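Local coordinates for protein prolyl oligopeptidase (Galerina marginata, PDB 5N4B) that cleaves a toxin precursor after proline and, in a second step, macrocyclises the released peptide in amanitin biosynthesis, at residues A[49-63]-A[685-697]. The protein carries 1 engineered substitution. Residues are numbered along the deposited sequence; the frame is centred on the assembly and turned at random.
Sequences DKWTTAQADLAQSYL and PHPLLIKIDKSWL
Ala56 and Ala59 let helix 49-63 lie directly on strand 688-693, with CA of Ala56 5.0 Å from CA of Lys691, placing an N-terminal helix across the outermost strand of the alpha/beta-hydrolase sheet. The segment axes approach to 6.7 Å and cross at -112°, so the helix bridges this sheet edge; strand 653-659 pairs with the strand's other edge. The lack of larger side chains allows this: Ala59 CB lies 3.5 Å from Ile690 O, and Ala56 meets the same oxygen through its CA. On the strand's outer edge the backbone N of Ile690 is satisfied by a water, which accepts from it at 2.9 Å and lies 2.8 Å from both Gln55 O and Gln55 OE1, acceptors that compete for its protons; Gln55 NE2 bonds Gln678. Gln55 lays CB against Ile690 CG2, and its bend at chi2 (-71°) keeps OE1 near the same methyl and the water. At one end Tyr62 offers a ring face to Pro687, whose CG sits 4.0 Å from the ring centroid and 28° off its normal, a CH-pi contact, while Leu689 CD1 meets the ring obliquely. Ile692 turns CD1 onto Thr52 CB; its side chain is about 9 Å from that of catalytic Asp662. At the other end Lys694, extended beyond CG, carries its ammonium to the helix, where NZ donates to Thr52 OG1 at 2.8 Å.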
ATOM      1  N   ASP A  49     -14.739  19.801 -16.627  1.00 20.43           N
ATOM      2  CA  ASP A  49     -13.539  20.612 -16.431  1.00 21.39           C
ATOM      3  C   ASP A  49     -13.872  21.955 -15.790  1.00 20.12           C
ATOM      4  O   ASP A  49     -13.129  22.441 -14.928  1.00 20.69           O
ATOM      5  CB  ASP A  49     -12.852  20.862 -17.763  1.00 21.68           C
ATOM      6  CG  ASP A  49     -12.209  19.627 -18.358  1.00 30.00           C
ATOM      7  OD1 ASP A  49     -11.984  18.614 -17.669  1.00 31.26           O
ATOM      8  OD2 ASP A  49     -11.887  19.703 -19.563  1.00 37.17           O
ATOM      9  N   LYS A  50     -14.969  22.584 -16.203  1.00 20.09           N
ATOM     10  CA  LYS A  50     -15.366  23.850 -15.589  1.00 22.39           C
ATOM     11  C   LYS A  50     -15.685  23.644 -14.116  1.00 20.78           C
ATOM     12  O   LYS A  50     -15.323  24.465 -13.263  1.00 20.11           O
ATOM     13  CB  LYS A  50     -16.548  24.497 -16.308  1.00 27.04           C
ATOM     14  CG  LYS A  50     -16.177  25.129 -17.651  1.00 42.45           C
ATOM     15  CD  LYS A  50     -17.410  25.686 -18.391  1.00 51.99           C
ATOM     16  CE  LYS A  50     -17.047  26.138 -19.815  1.00 56.91           C
ATOM     17  NZ  LYS A  50     -18.237  26.648 -20.575  1.00 63.20           N
ATOM     18  N   TRP A  51     -16.344  22.547 -13.804  1.00 19.57           N
ATOM     19  CA  TRP A  51     -16.715  22.259 -12.426  1.00 17.95           C
ATOM     20  C   TRP A  51     -15.495  21.943 -11.579  1.00 17.42           C
ATOM     21  O   TRP A  51     -15.353  22.469 -10.466  1.00 16.76           O
ATOM     22  CB  TRP A  51     -17.720  21.125 -12.383  1.00 17.33           C
ATOM     23  CG  TRP A  51     -18.215  20.718 -10.999  1.00 17.90           C
ATOM     24  CD1 TRP A  51     -19.290  21.229 -10.321  1.00 19.70           C
ATOM     25  CD2 TRP A  51     -17.641  19.732 -10.143  1.00 15.74           C
ATOM     26  NE1 TRP A  51     -19.403  20.618  -9.088  1.00 19.85           N
ATOM     27  CE2 TRP A  51     -18.399  19.691  -8.958  1.00 18.44           C
ATOM     28  CE3 TRP A  51     -16.549  18.895 -10.264  1.00 17.58           C
ATOM     29  CZ2 TRP A  51     -18.094  18.826  -7.911  1.00 16.87           C
ATOM     30  CZ3 TRP A  51     -16.243  18.049  -9.218  1.00 17.01           C
ATOM     31  CH2 TRP A  51     -17.023  18.018  -8.064  1.00 17.37           C
ATOM     32  N   THR A  52     -14.586  21.107 -12.077  1.00 16.22           N
ATOM     33  CA  THR A  52     -13.413  20.791 -11.275  1.00 16.31           C
ATOM     34  C   THR A  52     -12.538  22.017 -11.068  1.00 16.46           C
ATOM     35  O   THR A  52     -11.949  22.176  -9.990  1.00 16.83           O
ATOM     36  CB  THR A  52     -12.584  19.644 -11.876  1.00 18.00           C
ATOM     37  OG1 THR A  52     -12.147  19.988 -13.194  1.00 20.58           O
ATOM     38  CG2 THR A  52     -13.377  18.363 -11.944  1.00 17.96           C
ATOM     39  N   THR A  53     -12.414  22.858 -12.106  1.00 18.49           N
ATOM     40  CA  THR A  53     -11.652  24.089 -11.999  1.00 16.81           C
ATOM     41  C   THR A  53     -12.274  25.015 -10.969  1.00 16.98           C
ATOM     42  O   THR A  53     -11.580  25.546 -10.096  1.00 17.37           O
ATOM     43  CB  THR A  53     -11.575  24.768 -13.369  1.00 18.82           C
ATOM     44  OG1 THR A  53     -10.851  23.922 -14.252  1.00 22.01           O
ATOM     45  CG2 THR A  53     -10.865  26.120 -13.257  1.00 25.19           C
ATOM     46  N   ALA A  54     -13.610  25.166 -11.012  1.00 16.73           N
ATOM     47  CA  ALA A  54     -14.303  26.003 -10.032  1.00 16.48           C
ATOM     48  C   ALA A  54     -14.110  25.467  -8.605  1.00 16.33           C
ATOM     49  O   ALA A  54     -13.901  26.241  -7.659  1.00 18.25           O
ATOM     50  CB  ALA A  54     -15.798  26.127 -10.339  1.00 19.29           C
ATOM     51  N   GLN A  55     -14.173  24.151  -8.427  1.00 16.25           N
ATOM     52  CA  GLN A  55     -14.004  23.609  -7.083  1.00 15.86           C
ATOM     53  C   GLN A  55     -12.573  23.796  -6.601  1.00 15.56           C
ATOM     54  O   GLN A  55     -12.341  24.174  -5.450  1.00 15.11           O
ATOM     55  CB  GLN A  55     -14.317  22.118  -7.085  1.00 16.30           C
ATOM     56  CG  GLN A  55     -15.805  21.726  -7.268  1.00 14.30           C
ATOM     57  CD  GLN A  55     -16.692  22.035  -6.077  1.00 15.65           C
ATOM     58  OE1 GLN A  55     -16.227  22.375  -4.989  1.00 15.86           O
ATOM     59  NE2 GLN A  55     -17.954  21.952  -6.298  1.00 17.96           N
ATOM     60  N   ALA A  56     -11.603  23.521  -7.466  1.00 14.80           N
ATOM     61  CA  ALA A  56     -10.202  23.609  -7.075  1.00 17.34           C
ATOM     62  C   ALA A  56      -9.813  25.056  -6.776  1.00 15.71           C
ATOM     63  O   ALA A  56      -9.088  25.308  -5.796  1.00 18.06           O
ATOM     64  CB  ALA A  56      -9.302  23.006  -8.162  1.00 19.28           C
ATOM     65  N   ASP A  57     -10.366  26.004  -7.521  1.00 16.66           N
ATOM     66  CA  ASP A  57     -10.130  27.423  -7.274  1.00 17.32           C
ATOM     67  C   ASP A  57     -10.734  27.839  -5.946  1.00 18.11           C
ATOM     68  O   ASP A  57     -10.098  28.584  -5.184  1.00 20.90           O
ATOM     69  CB  ASP A  57     -10.729  28.273  -8.406  1.00 21.49           C
ATOM     70  CG  ASP A  57      -9.947  28.186  -9.737  1.00 26.74           C
ATOM     71  OD1 ASP A  57      -8.834  27.597  -9.788  1.00 29.01           O
ATOM     72  OD2 ASP A  57     -10.502  28.713 -10.756  1.00 30.52           O
ATOM     73  N   LEU A  58     -11.950  27.358  -5.626  1.00 17.83           N
ATOM     74  CA  LEU A  58     -12.555  27.656  -4.320  1.00 18.04           C
ATOM     75  C   LEU A  58     -11.710  27.105  -3.194  1.00 16.14           C
ATOM     76  O   LEU A  58     -11.503  27.775  -2.163  1.00 18.22           O
ATOM     77  CB  LEU A  58     -13.981  27.098  -4.242  1.00 18.45           C
ATOM     78  CG  LEU A  58     -14.801  27.380  -2.993  1.00 22.07           C
ATOM     79  CD1 LEU A  58     -15.161  28.845  -2.948  1.00 29.71           C
ATOM     80  CD2 LEU A  58     -16.048  26.548  -3.025  1.00 25.46           C
ATOM     81  N   ALA A  59     -11.261  25.866  -3.325  1.00 15.47           N
ATOM     82  CA  ALA A  59     -10.474  25.281  -2.255  1.00 16.49           C
ATOM     83  C   ALA A  59      -9.188  26.070  -2.061  1.00 15.65           C
ATOM     84  O   ALA A  59      -8.798  26.369  -0.926  1.00 16.05           O
ATOM     85  CB  ALA A  59     -10.143  23.834  -2.560  1.00 16.19           C
ATOM     86  N   GLN A  60      -8.492  26.394  -3.168  1.00 16.02           N
ATOM     87  CA  GLN A  60      -7.242  27.125  -3.028  1.00 16.84           C
ATOM     88  C   GLN A  60      -7.476  28.530  -2.488  1.00 16.01           C
ATOM     89  O   GLN A  60      -6.681  29.015  -1.680  1.00 19.25           O
ATOM     90  CB  GLN A  60      -6.501  27.230  -4.361  1.00 18.60           C
ATOM     91  CG  GLN A  60      -5.120  27.886  -4.220  1.00 19.42           C
ATOM     92  CD  GLN A  60      -4.241  27.094  -3.327  1.00 20.05           C
ATOM     93  OE1 GLN A  60      -3.943  25.915  -3.606  1.00 22.19           O
ATOM     94  NE2 GLN A  60      -3.852  27.679  -2.215  1.00 21.09           N
ATOM     95  N   SER A  61      -8.573  29.179  -2.888  1.00 19.02           N
ATOM     96  CA  SER A  61      -8.891  30.492  -2.344  1.00 19.22           C
ATOM     97  C   SER A  61      -9.073  30.406  -0.819  1.00 18.45           C
ATOM     98  O   SER A  61      -8.688  31.320  -0.072  1.00 22.96           O
ATOM     99  CB  SER A  61     -10.126  31.079  -3.028  1.00 23.06           C
ATOM    100  OG  SER A  61     -10.523  32.280  -2.392  1.00 36.69           O
ATOM    101  N   TYR A  62      -9.721  29.357  -0.331  1.00 17.17           N
ATOM    102  CA  TYR A  62      -9.907  29.199   1.104  1.00 17.19           C
ATOM    103  C   TYR A  62      -8.565  28.995   1.799  1.00 15.88           C
ATOM    104  O   TYR A  62      -8.268  29.669   2.794  1.00 17.51           O
ATOM    105  CB  TYR A  62     -10.833  28.019   1.415  1.00 16.26           C
ATOM    106  CG  TYR A  62     -11.178  27.923   2.867  1.00 16.75           C
ATOM    107  CD1 TYR A  62     -12.098  28.769   3.395  1.00 21.08           C
ATOM    108  CD2 TYR A  62     -10.595  27.012   3.713  1.00 18.90           C
ATOM    109  CE1 TYR A  62     -12.443  28.742   4.705  1.00 26.23           C
ATOM    110  CE2 TYR A  62     -10.922  27.013   5.075  1.00 17.58           C
ATOM    111  CZ  TYR A  62     -11.845  27.883   5.544  1.00 19.82           C
ATOM    112  OH  TYR A  62     -12.227  27.895   6.890  1.00 24.98           O
ATOM    113  N   LEU A  63      -7.755  28.085   1.288  1.00 14.68           N
ATOM    114  CA  LEU A  63      -6.442  27.832   1.866  1.00 15.54           C
ATOM    115  C   LEU A  63      -5.562  29.085   1.866  1.00 15.93           C
ATOM    116  O   LEU A  63      -4.763  29.271   2.795  1.00 18.26           O
ATOM    117  CB  LEU A  63      -5.780  26.660   1.121  1.00 15.82           C
ATOM    118  CG  LEU A  63      -6.549  25.311   1.255  1.00 15.44           C
ATOM    119  CD1 LEU A  63      -6.026  24.346   0.179  1.00 17.50           C
ATOM    120  CD2 LEU A  63      -6.449  24.742   2.631  1.00 17.70           C
ATOM    121  N   PRO A 685     -21.920  25.456   8.175  1.00 15.38           N
ATOM    122  CA  PRO A 685     -21.053  26.502   8.741  1.00 17.00           C
ATOM    123  C   PRO A 685     -19.583  26.299   8.483  1.00 15.95           C
ATOM    124  O   PRO A 685     -18.807  27.250   8.617  1.00 20.09           O
ATOM    125  CB  PRO A 685     -21.332  26.410  10.236  1.00 18.29           C
ATOM    126  CG  PRO A 685     -21.959  25.090  10.450  1.00 21.57           C
ATOM    127  CD  PRO A 685     -22.688  24.754   9.208  1.00 17.88           C
ATOM    128  N   HIS A 686     -19.196  25.081   8.110  1.00 14.84           N
ATOM    129  CA  HIS A 686     -17.815  24.698   7.885  1.00 14.18           C
ATOM    130  C   HIS A 686     -17.626  24.369   6.429  1.00 13.42           C
ATOM    131  O   HIS A 686     -18.544  23.823   5.805  1.00 13.57           O
ATOM    132  CB  HIS A 686     -17.477  23.478   8.741  1.00 12.69           C
ATOM    133  CG  HIS A 686     -17.903  23.660  10.163  1.00 14.50           C
ATOM    134  ND1 HIS A 686     -18.621  22.730  10.881  1.00 18.28           N
ATOM    135  CD2 HIS A 686     -17.661  24.685  10.997  1.00 15.03           C
ATOM    136  CE1 HIS A 686     -18.849  23.212  12.101  1.00 18.58           C
ATOM    137  NE2 HIS A 686     -18.273  24.393  12.194  1.00 18.57           N
ATOM    138  N   PRO A 687     -16.500  24.749   5.841  1.00 12.14           N
ATOM    139  CA  PRO A 687     -16.334  24.564   4.403  1.00 11.45           C
ATOM    140  C   PRO A 687     -16.275  23.101   4.021  1.00 12.19           C
ATOM    141  O   PRO A 687     -15.688  22.268   4.719  1.00 12.42           O
ATOM    142  CB  PRO A 687     -15.000  25.270   4.110  1.00 14.24           C
ATOM    143  CG  PRO A 687     -14.236  25.148   5.387  1.00 16.37           C
ATOM    144  CD  PRO A 687     -15.326  25.391   6.437  1.00 14.09           C
ATOM    145  N   LEU A 688     -16.883  22.810   2.880  1.00 11.89           N
ATOM    146  CA  LEU A 688     -16.918  21.483   2.262  1.00 10.86           C
ATOM    147  C   LEU A 688     -16.249  21.652   0.904  1.00 11.37           C
ATOM    148  O   LEU A 688     -16.862  22.156  -0.041  1.00 13.06           O
ATOM    149  CB  LEU A 688     -18.341  20.953   2.158  1.00 13.68           C
ATOM    150  CG  LEU A 688     -19.076  20.998   3.515  1.00 14.77           C
ATOM    151  CD1 LEU A 688     -20.541  20.627   3.351  1.00 20.31           C
ATOM    152  CD2 LEU A 688     -18.498  20.078   4.546  1.00 16.83           C
ATOM    153  N   LEU A 689     -14.994  21.254   0.783  1.00  9.43           N
ATOM    154  CA  LEU A 689     -14.124  21.620  -0.326  1.00  9.64           C
ATOM    155  C   LEU A 689     -13.469  20.391  -0.952  1.00 10.59           C
ATOM    156  O   LEU A 689     -13.374  19.323  -0.318  1.00 10.81           O
ATOM    157  CB  LEU A 689     -12.981  22.505   0.140  1.00 13.81           C
ATOM    158  CG  LEU A 689     -13.415  23.754   0.876  1.00 18.10           C
ATOM    159  CD1 LEU A 689     -12.184  24.442   1.442  1.00 20.44           C
ATOM    160  CD2 LEU A 689     -14.213  24.652  -0.020  1.00 18.43           C
ATOM    161  N   ILE A 690     -13.021  20.515  -2.205  1.00 10.90           N
ATOM    162  CA  ILE A 690     -12.279  19.447  -2.877  1.00 10.10           C
ATOM    163  C   ILE A 690     -11.117  20.036  -3.659  1.00 12.49           C
ATOM    164  O   ILE A 690     -11.264  21.050  -4.364  1.00 12.81           O
ATOM    165  CB  ILE A 690     -13.175  18.551  -3.766  1.00 11.25           C
ATOM    166  CG1 ILE A 690     -12.358  17.399  -4.352  1.00 10.93           C
ATOM    167  CG2 ILE A 690     -13.849  19.376  -4.883  1.00 12.25           C
ATOM    168  CD1 ILE A 690     -13.266  16.339  -4.974  1.00 13.49           C
ATOM    169  N   LYS A 691      -9.953  19.386  -3.519  1.00 10.56           N
ATOM    170  CA  LYS A 691      -8.755  19.647  -4.309  1.00 13.35           C
ATOM    171  C   LYS A 691      -8.611  18.546  -5.342  1.00 13.50           C
ATOM    172  O   LYS A 691      -8.824  17.368  -5.038  1.00 14.01           O
ATOM    173  CB  LYS A 691      -7.515  19.604  -3.417  1.00 16.79           C
ATOM    174  CG  LYS A 691      -7.277  20.815  -2.649  1.00 16.81           C
ATOM    175  CD  LYS A 691      -6.004  20.652  -1.782  1.00 19.41           C
ATOM    176  CE  LYS A 691      -4.746  20.428  -2.599  1.00 21.11           C
ATOM    177  NZ  LYS A 691      -3.475  20.391  -1.800  1.00 21.50           N
ATOM    178  N   ILE A 692      -8.195  18.913  -6.552  1.00 13.74           N
ATOM    179  CA  ILE A 692      -8.148  18.007  -7.690  1.00 13.61           C
ATOM    180  C   ILE A 692      -6.807  18.223  -8.370  1.00 17.00           C
ATOM    181  O   ILE A 692      -6.620  19.225  -9.078  1.00 18.70           O
ATOM    182  CB  ILE A 692      -9.303  18.231  -8.671  1.00 16.07           C
ATOM    183  CG1 ILE A 692     -10.643  18.111  -7.917  1.00 19.43           C
ATOM    184  CG2 ILE A 692      -9.187  17.198  -9.789  1.00 17.09           C
ATOM    185  CD1 ILE A 692     -11.843  18.779  -8.515  1.00 22.70           C
ATOM    186  N   ASP A 693      -5.881  17.297  -8.189  1.00 12.95           N
ATOM    187  CA  ASP A 693      -4.584  17.411  -8.852  1.00 13.50           C
ATOM    188  C   ASP A 693      -4.737  16.955 -10.296  1.00 15.06           C
ATOM    189  O   ASP A 693      -5.083  15.799 -10.531  1.00 15.70           O
ATOM    190  CB  ASP A 693      -3.547  16.581  -8.103  1.00 12.74           C
ATOM    191  CG  ASP A 693      -2.111  16.759  -8.650  1.00 18.94           C
ATOM    192  OD1 ASP A 693      -1.942  17.144  -9.825  1.00 18.52           O
ATOM    193  OD2 ASP A 693      -1.137  16.509  -7.905  1.00 23.02           O
ATOM    194  N   LYS A 694      -4.457  17.839 -11.254  1.00 14.63           N
ATOM    195  CA  LYS A 694      -4.729  17.549 -12.669  1.00 15.60           C
ATOM    196  C   LYS A 694      -3.531  16.974 -13.420  1.00 16.64           C
ATOM    197  O   LYS A 694      -3.638  16.732 -14.618  1.00 18.97           O
ATOM    198  CB  LYS A 694      -5.311  18.789 -13.323  1.00 19.53           C
ATOM    199  CG  LYS A 694      -6.744  18.985 -12.782  1.00 22.37           C
ATOM    200  CD  LYS A 694      -7.480  20.135 -13.365  1.00 25.52           C
ATOM    201  CE  LYS A 694      -8.942  20.036 -12.978  1.00 25.92           C
ATOM    202  NZ  LYS A 694      -9.630  21.238 -13.456  1.00 25.51           N
ATOM    203  N   SER A 695      -2.428  16.676 -12.739  1.00 15.46           N
ATOM    204  CA  SER A 695      -1.362  15.887 -13.324  1.00 15.84           C
ATOM    205  C   SER A 695      -1.813  14.443 -13.336  1.00 20.47           C
ATOM    206  O   SER A 695      -2.191  13.901 -12.295  1.00 21.93           O
ATOM    207  CB  SER A 695      -0.080  16.047 -12.525  1.00 18.24           C
ATOM    208  OG  SER A 695       0.975  15.263 -13.088  1.00 23.43           O
ATOM    209  N   TRP A 696      -1.812  13.831 -14.503  1.00 17.83           N
ATOM    210  CA  TRP A 696      -2.319  12.473 -14.678  1.00 16.44           C
ATOM    211  C   TRP A 696      -1.190  11.498 -14.425  1.00 15.85           C
ATOM    212  O   TRP A 696      -0.418  11.154 -15.337  1.00 18.15           O
ATOM    213  CB  TRP A 696      -2.922  12.303 -16.067  1.00 15.85           C
ATOM    214  CG  TRP A 696      -3.747  11.023 -16.214  1.00 17.16           C
ATOM    215  CD1 TRP A 696      -3.310   9.762 -16.087  1.00 18.59           C
ATOM    216  CD2 TRP A 696      -5.142  10.943 -16.456  1.00 17.50           C
ATOM    217  NE1 TRP A 696      -4.342   8.867 -16.263  1.00 18.49           N
ATOM    218  CE2 TRP A 696      -5.483   9.570 -16.500  1.00 18.05           C
ATOM    219  CE3 TRP A 696      -6.131  11.892 -16.650  1.00 17.48           C
ATOM    220  CZ2 TRP A 696      -6.786   9.130 -16.714  1.00 17.81           C
ATOM    221  CZ3 TRP A 696      -7.407  11.481 -16.880  1.00 18.95           C
ATOM    222  CH2 TRP A 696      -7.734  10.095 -16.890  1.00 22.09           C
ATOM    223  N   LEU A 697      -1.107  11.016 -13.196  1.00 16.56           N
ATOM    224  CA  LEU A 697      -0.043  10.094 -12.833  1.00 16.87           C
ATOM    225  C   LEU A 697      -0.210   8.787 -13.592  1.00 18.80           C
ATOM    226  O   LEU A 697      -1.322   8.238 -13.684  1.00 20.33           O
ATOM    227  CB  LEU A 697      -0.125   9.840 -11.334  1.00 17.58           C
ATOM    228  CG  LEU A 697       0.225  11.019 -10.419  1.00 17.51           C
ATOM    229  CD1 LEU A 697      -0.070  10.604  -8.980  1.00 20.28           C
ATOM    230  CD2 LEU A 697       1.674  11.477 -10.610  1.00 19.75           C
TER
HETATM  231  O   HOH W   1     -13.964  22.962  -3.454  1.00  6.84           O